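Local atomic coordinates of eukaryotic translation initiation factor 4 gamma 2 (Homo sapiens, PDB entry 4IUL), a protein that probably acts in translation initiation as an eIF4G-family scaffold, its MIF4G domain of HEAT repeats interacting with the helicase eIF4A. Residues F23-V26 with R27-N31; S105-F108 with R109-L112; I150-L153 with G154-F158. All coordinates share one frame; numbering follows the deposited sequence.

Contact 1: residues F23-V26 with R27-N31; sequences FRKV and RGILN. With SO4 (sulfate ion), chain C.
Val-26 and Leu-30, one turn apart on helix 13-31, lie side by side and point the same way, CG1 of Val-26 meeting CD1 of Leu-30 at 4.2 Å. Both rest on Leu-62 of helix 53-69, while Ile-29 turns to Leu-41 of helix 38-48. The backbone supplies four i to i+4 bonds, from Arg-27 N to Phe-23 O through Leu-30 N to Val-26 O; the third, Ile-29 N to Lys-25 O (3.1 Å), is the straightest at 169°.

Ionic contacts occupy another side of the helix. The Arg-27 chain bends at chi2 (56°) and is otherwise extended, which presents one edge of the guanidinium to a sulfate ion, probably from the crystallisation liquor. NE donates to sulfate O2 at 2.9 Å and NH2 to sulfate O1 at 2.8 Å; a second bond from NE, to O1, is weak. Asn-31 OD1, hydrogen-bonded to Lys-66 NZ, sits 3.3 Å above the centre of the guanidinium plane, and Glu-69 forms a salt bridge with NH2. A leucine in place of Arg-27 would probably leave Glu-69 without its cationic mate and release the sulfate. The chemistry thus divides the helix between an apolar side packed on its neighbours and a cationic group able to hold an anion.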
loop_
_atom_site.group_PDB
_atom_site.type_symbol
_atom_site.label_atom_id
_atom_site.label_comp_id
_atom_site.label_asym_id
_atom_site.label_seq_id
_atom_site.Cartn_x
_atom_site.Cartn_y
_atom_site.Cartn_z
ATOM N N PHE A 23 22.943 -4.124 4.112
ATOM C CA PHE A 23 21.715 -3.497 4.564
ATOM C C PHE A 23 21.915 -2.006 4.831
ATOM O O PHE A 23 21.011 -1.209 4.564
ATOM C CB PHE A 23 21.185 -4.235 5.801
ATOM C CG PHE A 23 20.666 -5.618 5.497
ATOM C CD1 PHE A 23 20.867 -6.671 6.391
ATOM C CD2 PHE A 23 19.979 -5.872 4.307
ATOM C CE1 PHE A 23 20.400 -7.956 6.107
ATOM C CE2 PHE A 23 19.503 -7.153 4.009
ATOM C CZ PHE A 23 19.715 -8.202 4.914
ATOM N N ARG A 24 23.086 -1.618 5.346
ATOM C CA ARG A 24 23.349 -0.192 5.582
ATOM C C ARG A 24 23.419 0.506 4.214
ATOM O O ARG A 24 22.986 1.655 4.057
ATOM C CB ARG A 24 24.675 0.037 6.344
ATOM C CG ARG A 24 24.700 -0.495 7.792
ATOM C CD ARG A 24 25.844 0.109 8.636
ATOM N NE ARG A 24 27.181 -0.225 8.141
ATOM C CZ ARG A 24 27.793 -1.397 8.313
ATOM N NH1 ARG A 24 27.202 -2.382 8.980
ATOM N NH2 ARG A 24 29.012 -1.588 7.816
ATOM N N LYS A 25 23.958 -0.199 3.223
ATOM C CA LYS A 25 24.067 0.352 1.872
ATOM C C LYS A 25 22.689 0.510 1.226
ATOM O O LYS A 25 22.426 1.500 0.537
ATOM C CB LYS A 25 24.928 -0.561 1.008
ATOM C CG LYS A 25 25.185 -0.050 -0.395
ATOM C CD LYS A 25 26.042 -1.068 -1.139
ATOM C CE LYS A 25 27.039 -0.422 -2.084
ATOM N NZ LYS A 25 27.977 -1.460 -2.590
ATOM N N VAL A 26 21.811 -0.467 1.444
ATOM C CA VAL A 26 20.472 -0.400 0.872
ATOM C C VAL A 26 19.719 0.807 1.420
ATOM O O VAL A 26 19.023 1.504 0.677
ATOM C CB VAL A 26 19.675 -1.691 1.152
ATOM C CG1 VAL A 26 18.212 -1.509 0.749
ATOM C CG2 VAL A 26 20.283 -2.843 0.368
ATOM N N ARG A 27 19.867 1.052 2.721
ATOM C CA ARG A 27 19.222 2.188 3.368
ATOM C C ARG A 27 19.684 3.499 2.719
ATOM O O ARG A 27 18.870 4.381 2.449
ATOM C CB ARG A 27 19.545 2.199 4.871
ATOM C CG ARG A 27 19.043 3.432 5.622
ATOM C CD ARG A 27 17.540 3.636 5.457
ATOM N NE ARG A 27 17.052 4.800 6.198
ATOM C CZ ARG A 27 15.776 5.188 6.236
ATOM N NH1 ARG A 27 14.847 4.506 5.576
ATOM N NH2 ARG A 27 15.429 6.268 6.928
ATOM N N GLY A 28 20.988 3.627 2.484
ATOM C CA GLY A 28 21.510 4.828 1.846
ATOM C C GLY A 28 20.882 5.039 0.472
ATOM O O GLY A 28 20.425 6.133 0.148
ATOM N N ILE A 29 20.857 3.983 -0.336
ATOM C CA ILE A 29 20.269 4.032 -1.673
ATOM C C ILE A 29 18.813 4.519 -1.628
ATOM O O ILE A 29 18.415 5.395 -2.398
ATOM C CB ILE A 29 20.311 2.633 -2.331
ATOM C CG1 ILE A 29 21.764 2.233 -2.593
ATOM C CG2 ILE A 29 19.514 2.633 -3.629
ATOM C CD1 ILE A 29 21.925 0.847 -3.184
ATOM N N LEU A 30 18.020 3.945 -0.729
ATOM C CA LEU A 30 16.627 4.333 -0.602
ATOM C C LEU A 30 16.506 5.800 -0.207
ATOM O O LEU A 30 15.595 6.495 -0.661
ATOM C CB LEU A 30 15.925 3.465 0.447
ATOM C CG LEU A 30 15.742 1.983 0.127
ATOM C CD1 LEU A 30 15.137 1.275 1.336
ATOM C CD2 LEU A 30 14.842 1.829 -1.088
ATOM N N ASN A 31 17.416 6.267 0.644
ATOM C CA ASN A 31 17.373 7.656 1.085
ATOM C C ASN A 31 17.493 8.647 -0.072
ATOM O O ASN A 31 16.710 9.594 -0.163
ATOM C CB ASN A 31 18.471 7.947 2.117
ATOM C CG ASN A 31 18.106 7.467 3.516
ATOM O OD1 ASN A 31 16.926 7.343 3.858
ATOM N ND2 ASN A 31 19.121 7.220 4.341
HETATM S S SO4 C . 18.854 7.215 8.379
HETATM O O1 SO4 C . 17.677 7.740 7.664
HETATM O O2 SO4 C . 19.040 5.787 8.054
HETATM O O3 SO4 C . 20.051 7.972 7.972
HETATM O O4 SO4 C . 18.645 7.358 9.831
#

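Contact 2: residues S105-F108 with R109-L112; sequences STTF and RRLL. With SO4 (sulfate ion), chain D.
Helix 107-127 starts here, with Thr-106 at its N-cap: OG1 accepts from Arg-109 N in a nearly straight (172°) but long and weak capping bond of 3.5 Å. A chi1 of 67° swings OG1 in over the start of the helix. Thr-106 O accepts from Arg-110 N at 3.0 Å, and Thr-107 O and Phe-108 O receive Leu-111 N and Leu-112 N in the same i to i+4 pattern.

Within each of two i, i+4 pairs the side chains lie side by side: the methyl CG2 of Thr-107 meets CD1 of Leu-111 at 4.0 Å, and CE2 of Phe-108 meets CD1 of Leu-112 at 4.1 Å. Phe-108 also packs on Ile-60 and Leu-84. Thr-107 OG1 accepts from Phe-91 N and is also hydrogen-bonded to Asn-90 OD1.

Bent at chi3, Arg-110 donates from NH1 to sulfate O2 at 3.0 Å and more weakly from NH2 to the same oxygen. CG of Leu-111 lies 4.0 Å above the guanidinium plane, offset toward its rim. Lys-53 and Lys-57 bind this sulfate too, and Asp-92 pairs with NH1. The capping bond is typical of helix N-termini generally; the packing on helices 53-69 and 74-87 fits a HEAT-repeat build.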
loop_
_atom_site.group_PDB
_atom_site.type_symbol
_atom_site.label_atom_id
_atom_site.label_comp_id
_atom_site.label_asym_id
_atom_site.label_seq_id
_atom_site.Cartn_x
_atom_site.Cartn_y
_atom_site.Cartn_z
ATOM N N SER A 105 5.536 -16.966 -9.809
ATOM C CA SER A 105 5.486 -17.010 -8.360
ATOM C C SER A 105 6.923 -17.188 -7.887
ATOM O O SER A 105 7.597 -18.138 -8.292
ATOM C CB SER A 105 4.630 -18.191 -7.899
ATOM O OG SER A 105 4.471 -18.177 -6.492
ATOM N N THR A 106 7.401 -16.273 -7.046
ATOM C CA THR A 106 8.772 -16.352 -6.551
ATOM C C THR A 106 8.919 -15.948 -5.086
ATOM O O THR A 106 7.987 -15.439 -4.457
ATOM C CB THR A 106 9.720 -15.446 -7.357
ATOM O OG1 THR A 106 9.383 -14.075 -7.113
ATOM C CG2 THR A 106 9.607 -15.728 -8.852
ATOM N N THR A 107 10.121 -16.175 -4.565
ATOM C CA THR A 107 10.472 -15.856 -3.194
ATOM C C THR A 107 10.147 -14.391 -2.908
ATOM O O THR A 107 9.406 -14.086 -1.968
ATOM C CB THR A 107 11.986 -16.110 -2.954
ATOM O OG1 THR A 107 12.282 -17.484 -3.233
ATOM C CG2 THR A 107 12.371 -15.804 -1.511
ATOM N N PHE A 108 10.689 -13.491 -3.726
ATOM C CA PHE A 108 10.449 -12.074 -3.531
ATOM C C PHE A 108 8.958 -11.765 -3.436
ATOM O O PHE A 108 8.508 -11.171 -2.455
ATOM C CB PHE A 108 11.043 -11.233 -4.659
ATOM C CG PHE A 108 10.946 -9.751 -4.409
ATOM C CD1 PHE A 108 11.849 -9.116 -3.560
ATOM C CD2 PHE A 108 9.893 -9.009 -4.937
ATOM C CE1 PHE A 108 11.703 -7.758 -3.237
ATOM C CE2 PHE A 108 9.737 -7.653 -4.617
ATOM C CZ PHE A 108 10.641 -7.027 -3.765
ATOM N N ARG A 109 8.200 -12.181 -4.449
ATOM C CA ARG A 109 6.760 -11.928 -4.487
ATOM C C ARG A 109 6.028 -12.410 -3.248
ATOM O O ARG A 109 5.171 -11.704 -2.724
ATOM C CB ARG A 109 6.125 -12.562 -5.735
ATOM C CG ARG A 109 6.461 -11.848 -7.054
ATOM C CD ARG A 109 5.790 -12.541 -8.231
ATOM N NE ARG A 109 6.170 -11.981 -9.525
ATOM C CZ ARG A 109 5.690 -10.845 -10.028
ATOM N NH1 ARG A 109 4.803 -10.136 -9.347
ATOM N NH2 ARG A 109 6.095 -10.423 -11.218
ATOM N N ARG A 110 6.372 -13.607 -2.789
ATOM C CA ARG A 110 5.761 -14.211 -1.609
ATOM C C ARG A 110 6.051 -13.446 -0.311
ATOM O O ARG A 110 5.155 -13.219 0.492
ATOM C CB ARG A 110 6.247 -15.662 -1.476
ATOM C CG ARG A 110 5.999 -16.307 -0.117
ATOM C CD ARG A 110 6.408 -17.779 -0.113
ATOM N NE ARG A 110 7.857 -17.994 -0.100
ATOM C CZ ARG A 110 8.628 -17.842 0.974
ATOM N NH1 ARG A 110 9.938 -18.066 0.895
ATOM N NH2 ARG A 110 8.093 -17.468 2.130
ATOM N N LEU A 111 7.297 -13.048 -0.102
ATOM C CA LEU A 111 7.643 -12.322 1.118
ATOM C C LEU A 111 7.113 -10.882 1.126
ATOM O O LEU A 111 6.863 -10.316 2.195
ATOM C CB LEU A 111 9.163 -12.331 1.329
ATOM C CG LEU A 111 9.831 -13.701 1.563
ATOM C CD1 LEU A 111 11.353 -13.535 1.563
ATOM C CD2 LEU A 111 9.363 -14.319 2.893
ATOM N N LEU A 112 6.931 -10.289 -0.053
ATOM C CA LEU A 112 6.420 -8.917 -0.126
ATOM C C LEU A 112 4.962 -8.915 0.369
ATOM O O LEU A 112 4.575 -8.111 1.224
ATOM C CB LEU A 112 6.470 -8.387 -1.571
ATOM C CG LEU A 112 6.679 -6.882 -1.797
ATOM C CD1 LEU A 112 6.116 -6.477 -3.157
ATOM C CD2 LEU A 112 6.002 -6.086 -0.707
HETATM S S SO4 D . 10.810 -18.417 4.989
HETATM O O1 SO4 D . 9.980 -19.259 5.871
HETATM O O2 SO4 D . 10.742 -18.929 3.610
HETATM O O3 SO4 D . 10.308 -17.034 5.029
HETATM O O4 SO4 D . 12.210 -18.449 5.453
#

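Contact 3: residues I150-L153 with G154-F158; sequences IKML and GNIKF
Met-152 reaches along helix 141-163 to Asn-155 and Ile-156 with its terminal methyl. Bends at chi2 (70°) and chi3 (-93°) bring CE back over the next turn, where it lies 3.7 Å from Asn-155 CB and 3.9 Å from Ile-156 CG1. The Asn-155 amide nitrogen ND2 is also close to this methyl, at 3.8 Å.

Four backbone donors are matched with carbonyls one turn earlier. Asn-155 N gives the shortest bond, to Lys-151 O (2.9 Å); Ile-156 N to Met-152 O and Lys-157 N to Leu-153 O each measure 3.0 Å. Gly-154 N to Ile-150 O is longer, at 3.3 Å, and its donor is tilted 32° from the carbonyl plane. Gly-154 O in turn accepts from Phe-158 N at 3.2 Å, so both backbone polar groups of this buried glycine are satisfied within the helix.

The side chains fan out to different neighbours. Met-152 packs on Phe-120 of helix 107-127, while Ile-156 faces Cys-176 and Leu-180 of helix 170-181 and Cys-198 and Ile-202 of helix 193-210. With the amides of 154-158 paired inside the helix, Met-152 and Ile-156 are available for apolar packing on neighbouring helices, while Asn-155 lies against the charged Glu-119 and Arg-123 of helix 107-127.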
loop_
_atom_site.group_PDB
_atom_site.type_symbol
_atom_site.label_atom_id
_atom_site.label_comp_id
_atom_site.label_asym_id
_atom_site.label_seq_id
_atom_site.Cartn_x
_atom_site.Cartn_y
_atom_site.Cartn_z
ATOM N N ILE A 150 -2.262 9.211 10.489
ATOM C CA ILE A 150 -1.569 9.626 9.274
ATOM C C ILE A 150 -0.692 8.496 8.711
ATOM O O ILE A 150 -0.475 8.416 7.503
ATOM C CB ILE A 150 -0.689 10.867 9.530
ATOM C CG1 ILE A 150 -1.558 12.033 10.002
ATOM C CG2 ILE A 150 0.039 11.261 8.260
ATOM C CD1 ILE A 150 -0.770 13.291 10.354
ATOM N N LYS A 151 -0.188 7.626 9.584
ATOM C CA LYS A 151 0.636 6.506 9.139
ATOM C C LYS A 151 -0.226 5.480 8.409
ATOM O O LYS A 151 0.192 4.911 7.403
ATOM C CB LYS A 151 1.328 5.828 10.327
ATOM C CG LYS A 151 2.466 6.636 10.953
ATOM C CD LYS A 151 3.530 6.987 9.919
ATOM C CE LYS A 151 4.707 7.719 10.546
ATOM N NZ LYS A 151 4.306 8.976 11.232
ATOM N N MET A 152 -1.431 5.256 8.925
ATOM C CA MET A 152 -2.368 4.303 8.345
ATOM C C MET A 152 -2.737 4.692 6.917
ATOM O O MET A 152 -2.848 3.829 6.042
ATOM C CB MET A 152 -3.635 4.228 9.200
ATOM C CG MET A 152 -4.636 3.165 8.768
ATOM S SD MET A 152 -4.060 1.472 9.088
ATOM C CE MET A 152 -3.294 1.059 7.501
ATOM N N LEU A 153 -2.930 5.985 6.673
ATOM C CA LEU A 153 -3.283 6.437 5.331
ATOM C C LEU A 153 -2.110 6.238 4.381
ATOM O O LEU A 153 -2.294 5.852 3.225
ATOM C CB LEU A 153 -3.717 7.906 5.348
ATOM C CG LEU A 153 -4.946 8.159 6.227
ATOM C CD1 LEU A 153 -5.433 9.605 6.068
ATOM C CD2 LEU A 153 -6.042 7.189 5.830
ATOM N N GLY A 154 -0.906 6.509 4.870
ATOM C CA GLY A 154 0.271 6.317 4.050
ATOM C C GLY A 154 0.397 4.842 3.701
ATOM O O GLY A 154 0.768 4.492 2.580
ATOM N N ASN A 155 0.073 3.975 4.660
ATOM C CA ASN A 155 0.151 2.532 4.439
ATOM C C ASN A 155 -0.829 2.112 3.349
ATOM O O ASN A 155 -0.476 1.352 2.443
ATOM C CB ASN A 155 -0.164 1.765 5.731
ATOM C CG ASN A 155 0.321 0.322 5.686
ATOM O OD1 ASN A 155 0.885 -0.123 4.689
ATOM N ND2 ASN A 155 0.104 -0.417 6.773
ATOM N N ILE A 156 -2.059 2.613 3.436
ATOM C CA ILE A 156 -3.087 2.281 2.458
ATOM C C ILE A 156 -2.740 2.755 1.042
ATOM O O ILE A 156 -2.988 2.038 0.074
ATOM C CB ILE A 156 -4.453 2.853 2.884
ATOM C CG1 ILE A 156 -4.919 2.133 4.157
ATOM C CG2 ILE A 156 -5.473 2.674 1.766
ATOM C CD1 ILE A 156 -6.188 2.677 4.747
ATOM N N LYS A 157 -2.155 3.946 0.929
ATOM C CA LYS A 157 -1.769 4.498 -0.370
ATOM C C LYS A 157 -0.681 3.653 -1.040
ATOM O O LYS A 157 -0.676 3.486 -2.264
ATOM C CB LYS A 157 -1.277 5.936 -0.197
ATOM C CG LYS A 157 -0.800 6.624 -1.473
ATOM C CD LYS A 157 -0.274 8.029 -1.155
ATOM C CE LYS A 157 0.302 8.733 -2.383
ATOM N NZ LYS A 157 -0.721 8.862 -3.466
ATOM N N PHE A 158 0.244 3.124 -0.244
ATOM C CA PHE A 158 1.314 2.291 -0.789
ATOM C C PHE A 158 0.726 0.955 -1.265
ATOM O O PHE A 158 1.128 0.419 -2.302
ATOM C CB PHE A 158 2.408 2.073 0.269
ATOM C CG PHE A 158 3.588 1.272 -0.222
ATOM C CD1 PHE A 158 4.178 1.556 -1.449
ATOM C CD2 PHE A 158 4.104 0.228 0.542
ATOM C CE1 PHE A 158 5.270 0.804 -1.915
ATOM C CE2 PHE A 158 5.188 -0.522 0.088
ATOM C CZ PHE A 158 5.771 -0.234 -1.143
#

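Along the chain the contacts come in series: contact 1 on helix 13-31, contact 2 at the start of helix 107-127 and contact 3 within helix 141-163. Their centres lie about 21 to 22 Å apart and none touches another; the nearest atoms of contacts 2 and 3 are about 6 Å apart. The centre of contact 3 lies about 7 Å from the centre of the chain, against about 21 Å and about 16 Å for the centres of contacts 1 and 2. Shared neighbours connect the three within one all-helical MIF4G domain, as expected of stacked HEAT repeats: helix 53-69 for contacts 1 and 2, helix 74-87 for contacts 2 and 3, whose own helices are consecutive and touch.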